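Side-chain contacts in beta-lactamase-related domain-containing protein (Bacteroides dorei DSM 17855, PDB 5TGF), which is probably a hydrolase of the serine beta-lactamase and penicillin-binding protein type and can also bind calcium: residues E173-A176 / G180-H183; K215-N220 / E227-E232. One frame throughout, in Å; residues are numbered along the deposited sequence. Where two conformers were deposited one is given.

Contact 1 of 2, residues E173-A176 / G180-H183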
loop_
_atom_site.group_PDB
_atom_site.type_symbol
_atom_site.label_atom_id
_atom_site.label_comp_id
_atom_site.label_asym_id
_atom_site.label_seq_id
_atom_site.Cartn_x
_atom_site.Cartn_y
_atom_site.Cartn_z
ATOM N N GLU A 173 3.202 13.984 11.275
ATOM C CA GLU A 173 4.225 14.076 12.329
ATOM C C GLU A 173 5.320 13.000 12.161
ATOM O O GLU A 173 6.516 13.316 12.190
ATOM C CB GLU A 173 3.589 14.001 13.708
ATOM C CG GLU A 173 4.611 13.985 14.844
ATOM C CD GLU A 173 4.027 13.564 16.185
ATOM O OE1 GLU A 173 2.780 13.471 16.314
ATOM O OE2 GLU A 173 4.829 13.317 17.124
ATOM N N LEU A 174 4.908 11.762 11.919
ATOM C CA LEU A 174 5.793 10.597 12.013
ATOM C C LEU A 174 6.445 10.148 10.695
ATOM O O LEU A 174 7.476 9.485 10.716
ATOM C CB LEU A 174 5.005 9.415 12.592
ATOM C CG LEU A 174 4.459 9.586 14.000
ATOM C CD1 LEU A 174 3.737 8.334 14.440
ATOM C CD2 LEU A 174 5.575 9.922 14.986
ATOM N N ILE A 175 5.817 10.462 9.560
ATOM C CA ILE A 175 6.347 10.049 8.282
ATOM C C ILE A 175 6.593 11.225 7.329
ATOM O O ILE A 175 7.695 11.362 6.777
ATOM C CB ILE A 175 5.434 8.991 7.617
ATOM C CG1 ILE A 175 5.213 7.756 8.525
ATOM C CG2 ILE A 175 5.948 8.605 6.236
ATOM C CD1 ILE A 175 6.430 6.894 8.785
ATOM N N ALA A 176 5.569 12.032 7.046
ATOM C CA ALA A 176 5.686 13.031 5.973
ATOM C C ALA A 176 6.691 14.161 6.304
ATOM O O ALA A 176 7.579 14.460 5.507
ATOM C CB ALA A 176 4.335 13.621 5.610
ATOM N N GLY A 180 10.260 15.002 4.486
ATOM C CA GLY A 180 10.080 16.108 3.582
ATOM C C GLY A 180 9.042 15.870 2.490
ATOM O O GLY A 180 9.136 16.444 1.398
HETATM N N MSE A 181 8.045 15.027 2.781
HETATM C CA MSE A 181 6.906 14.858 1.893
HETATM C C MSE A 181 5.979 16.050 2.136
HETATM O O MSE A 181 5.411 16.169 3.209
HETATM C CB MSE A 181 6.182 13.542 2.184
HETATM C CG MSE A 181 7.033 12.306 1.832
HETATM SE SE MSE A 181 6.171 10.735 2.668
HETATM C CE MSE A 181 4.697 10.450 1.415
ATOM N N THR A 182 5.819 16.934 1.171
ATOM C CA THR A 182 5.059 18.180 1.454
ATOM C C THR A 182 3.719 18.313 0.788
ATOM O O THR A 182 3.013 19.305 1.038
ATOM C CB THR A 182 5.880 19.428 1.099
ATOM O OG1 THR A 182 6.301 19.333 -0.251
ATOM C CG2 THR A 182 7.089 19.522 2.054
ATOM N N HIS A 183 3.330 17.351 -0.038
ATOM C CA HIS A 183 2.058 17.446 -0.726
ATOM C C HIS A 183 1.240 16.158 -0.592
ATOM O O HIS A 183 0.568 15.773 -1.534
ATOM C CB HIS A 183 2.307 17.745 -2.216
ATOM C CG HIS A 183 3.016 19.038 -2.461
ATOM N ND1 HIS A 183 4.349 19.102 -2.797
ATOM C CD2 HIS A 183 2.587 20.322 -2.380
ATOM C CE1 HIS A 183 4.711 20.370 -2.923
ATOM N NE2 HIS A 183 3.667 21.128 -2.655
#

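Contact 2 of 2, residues K215-N220 / E227-E232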
loop_
_atom_site.group_PDB
_atom_site.type_symbol
_atom_site.label_atom_id
_atom_site.label_comp_id
_atom_site.label_asym_id
_atom_site.label_seq_id
_atom_site.Cartn_x
_atom_site.Cartn_y
_atom_site.Cartn_z
ATOM N N LYS A 215 12.484 5.370 -0.617
ATOM C CA LYS A 215 13.902 5.454 -0.239
ATOM C C LYS A 215 14.087 5.067 1.228
ATOM O O LYS A 215 14.970 4.261 1.566
ATOM C CB LYS A 215 14.443 6.858 -0.493
ATOM C CG LYS A 215 15.947 7.016 -0.243
ATOM C CD LYS A 215 16.431 8.454 -0.355
ATOM C CE LYS A 215 17.947 8.515 -0.095
ATOM N NZ LYS A 215 18.469 9.905 -0.147
HETATM N N MSE A 216 13.265 5.633 2.103
HETATM C CA MSE A 216 13.251 5.265 3.509
HETATM C C MSE A 216 13.062 3.786 3.708
HETATM O O MSE A 216 13.771 3.169 4.505
HETATM C CB MSE A 216 12.197 6.087 4.258
HETATM C CG MSE A 216 12.231 5.837 5.774
HETATM SE SE MSE A 216 10.984 4.406 6.314
HETATM C CE MSE A 216 9.271 5.258 5.823
ATOM N N ILE A 217 12.056 3.192 3.055
ATOM C CA ILE A 217 11.803 1.776 3.207
ATOM C C ILE A 217 12.987 0.953 2.691
ATOM O O ILE A 217 13.354 -0.063 3.299
ATOM C CB ILE A 217 10.488 1.364 2.453
ATOM C CG1 ILE A 217 9.279 2.012 3.130
ATOM C CG2 ILE A 217 10.284 -0.125 2.454
ATOM C CD1 ILE A 217 8.961 1.508 4.525
ATOM N N TYR A 218 13.519 1.355 1.547
ATOM C CA TYR A 218 14.644 0.672 0.903
ATOM C C TYR A 218 15.876 0.640 1.818
ATOM O O TYR A 218 16.654 -0.312 1.780
ATOM C CB TYR A 218 15.007 1.343 -0.428
ATOM C CG TYR A 218 16.126 0.597 -1.147
ATOM C CD1 TYR A 218 15.849 -0.544 -1.888
ATOM C CD2 TYR A 218 17.456 1.031 -1.081
ATOM C CE1 TYR A 218 16.857 -1.271 -2.515
ATOM C CE2 TYR A 218 18.467 0.334 -1.741
ATOM C CZ TYR A 218 18.142 -0.831 -2.443
ATOM O OH TYR A 218 19.083 -1.555 -3.128
ATOM N N HIS A 219 16.062 1.678 2.611
ATOM C CA HIS A 219 17.129 1.717 3.595
ATOM C C HIS A 219 16.707 1.217 4.986
ATOM O O HIS A 219 17.267 1.636 6.022
ATOM C CB HIS A 219 17.709 3.122 3.642
ATOM C CG HIS A 219 18.421 3.509 2.387
ATOM N ND1 HIS A 219 19.619 2.947 2.013
ATOM C CD2 HIS A 219 18.086 4.366 1.397
ATOM C CE1 HIS A 219 20.000 3.451 0.855
ATOM N NE2 HIS A 219 19.091 4.319 0.461
ATOM N N ASN A 220 15.752 0.277 5.015
ATOM C CA ASN A 220 15.390 -0.411 6.249
ATOM C C ASN A 220 14.982 0.583 7.341
ATOM O O ASN A 220 15.252 0.368 8.523
ATOM C CB ASN A 220 16.553 -1.301 6.717
ATOM C CG ASN A 220 16.083 -2.569 7.407
ATOM O OD1 ASN A 220 15.030 -3.122 7.091
ATOM N ND2 ASN A 220 16.889 -3.062 8.327
ATOM N N GLU A 227 16.271 7.545 12.395
ATOM C CA GLU A 227 15.575 6.274 12.345
ATOM C C GLU A 227 14.069 6.545 12.249
ATOM O O GLU A 227 13.418 6.816 13.246
ATOM C CB GLU A 227 15.888 5.456 13.599
ATOM C CG GLU A 227 15.498 3.997 13.483
ATOM C CD GLU A 227 16.165 3.112 14.535
ATOM O OE1 GLU A 227 15.628 3.071 15.656
ATOM O OE2 GLU A 227 17.212 2.465 14.245
ATOM N N ILE A 228 13.521 6.466 11.049
ATOM C CA ILE A 228 12.092 6.785 10.852
ATOM C C ILE A 228 11.240 5.582 11.262
ATOM O O ILE A 228 10.228 5.717 11.948
ATOM C CB ILE A 228 11.816 7.202 9.389
ATOM C CG1 ILE A 228 12.735 8.352 8.983
ATOM C CG2 ILE A 228 10.334 7.545 9.205
ATOM C CD1 ILE A 228 12.590 9.570 9.859
ATOM N N LEU A 229 11.686 4.399 10.876
ATOM C CA LEU A 229 11.163 3.149 11.395
ATOM C C LEU A 229 12.332 2.303 11.886
ATOM O O LEU A 229 13.413 2.333 11.306
ATOM C CB LEU A 229 10.427 2.389 10.266
ATOM C CG LEU A 229 9.097 3.025 9.812
ATOM C CD1 LEU A 229 8.638 2.315 8.532
ATOM C CD2 LEU A 229 8.055 2.956 10.932
ATOM N N LYS A 230 12.087 1.489 12.899
ATOM C CA LYS A 230 13.090 0.517 13.319
ATOM C C LYS A 230 13.295 -0.581 12.277
ATOM O O LYS A 230 12.343 -0.989 11.596
ATOM C CB LYS A 230 12.674 -0.101 14.630
ATOM C CG LYS A 230 12.673 0.878 15.769
ATOM C CD LYS A 230 12.776 0.118 17.068
ATOM C CE LYS A 230 12.547 1.044 18.252
ATOM N NZ LYS A 230 11.237 0.735 18.873
ATOM N N PRO A 231 14.538 -1.057 12.118
ATOM C CA PRO A 231 14.807 -2.092 11.125
ATOM C C PRO A 231 13.916 -3.300 11.279
ATOM O O PRO A 231 13.424 -3.833 10.263
ATOM C CB PRO A 231 16.272 -2.477 11.394
ATOM C CG PRO A 231 16.865 -1.293 12.060
ATOM C CD PRO A 231 15.758 -0.691 12.876
ATOM N N GLU A 232 13.647 -3.707 12.524
ATOM C CA GLU A 232 12.776 -4.862 12.759
ATOM C C GLU A 232 11.339 -4.642 12.290
ATOM O O GLU A 232 10.648 -5.576 11.909
ATOM C CB GLU A 232 12.766 -5.280 14.236
ATOM C CG GLU A 232 12.423 -4.177 15.211
ATOM C CD GLU A 232 13.665 -3.473 15.771
ATOM O OE1 GLU A 232 14.712 -3.394 15.063
ATOM O OE2 GLU A 232 13.556 -2.963 16.911
HETATM O O HOH W 1 15.943 2.103 10.633
#

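Contact 1 of 2, residues E173-A176 / G180-H183
The flat carbonyl group of Ala176 receives the backbone N-H of Met181 from a direction tilted 27° out of its plane. Met181 N lies 2.8 Å from Ala176 O. The hydrogen bond is bent, with 145° at the hydrogen. The other flat group, the imidazole of His183, has its own neighbour Thr182 CB over one face, set toward the rim.

The bond from Met181 back to Ala176 is the long closing bond of a Schellman motif. It ends helix 167-179. Gly180 makes the turn with a positive phi. The chain then reverses enough to bring Met181 back beside the last turns of the helix.

The apolar half of the motif is present too. Ala176 CB meets Met181 CB at 3.9 Å. Met181 is a selenomethionine. Its CG stands beside the backbone N (chi1 -67°), and an extended chi2 carries the selenium alongside the helix. The bend at chi3 turns only the terminal CE. Met181 SE comes to 4.1 Å from Ala176 CA and 4.2 Å from Ile175 CG2. The side chains of Ile175 and Met181 run side by side and point the same way. Phe171, from the same helix, touches both Ala176 and Met181.

Ile175 also packs on Val67 of helix 60-74, so this helix end is tied to the helical core. Past the motif, the backbone N atoms of Thr182 and His183 both bond to the carboxylate of Asp209. The Met181 bond is one of two back into the last turn, and it satisfies Ala176 O. The buried selenomethionine packs on Ala176 and Ile175, the apolar contact that accompanies a Schellman ending.

Contact 2 of 2, residues K215-N220 / E227-E232
Asn220 O and Leu229 O share one water, which donates a hydrogen to each. The water lies 2.8 Å from Asn220 O and 2.6 Å from Leu229 O. The two carbonyl oxygens are 3.9 Å apart and could not bond to each other directly. The water therefore bridges two acceptors and joins the segments where no direct hydrogen bond does.

Deeper in, the contact is apolar. Met216, a selenomethionine, extends from helix 207-218 with CG anti to its backbone N and then bends sharply (chi2 -93°). Met216 CG rests 3.9 Å from Ile228 CB. Beyond the bend, Met216 SE lies 3.8 Å from Leu229 CD1, and the two side chains meet at about a right angle. The same Leu229 methyl also takes Ile217 CD1, at 4.1 Å.

Helix 207-218 ends in a Schellman motif with Asn220 at its positive-phi position. Asn220 N bonds back to Ile217 O, and Gly221 N to Met216 O. A short antiparallel hairpin, strands 222-223 and 226-227, then returns the chain. Ile228 and Leu229 share backbone hydrogen bonds with Gly221 at the base of the hairpin. Lys230 is the N-cap residue of helix 231-238, and its backbone N bonds to Asp73 of helix 60-74.

At the outer edge, the Asn220 amide crosses Pro231 at about a right angle. Its nearest approach is doubtful, since two conformers were deposited. The Lys230 side chain is about 7 Å from that of Val72, a residue that can bind calcium, although none is bound in this chain.

Both contacts lie in the helical part of the fold, with centres about 15 Å apart, and both include a helix end with a Schellman motif. In contact 1 that motif is itself the contact, made within one short turn and buried. Contact 2 spans a hairpin between helices 207-218 and 231-238. It is apolar inside, with one bridging water between two carbonyls nearer its partly exposed edge. The segments of contact 1 are instead joined by a direct backbone hydrogen bond. Each has a selenomethionine packed on aliphatic groups. The two touch through Ile228, whose CG2 lies 4.0 Å from Ile175 CD1. Helix 60-74 packs against both.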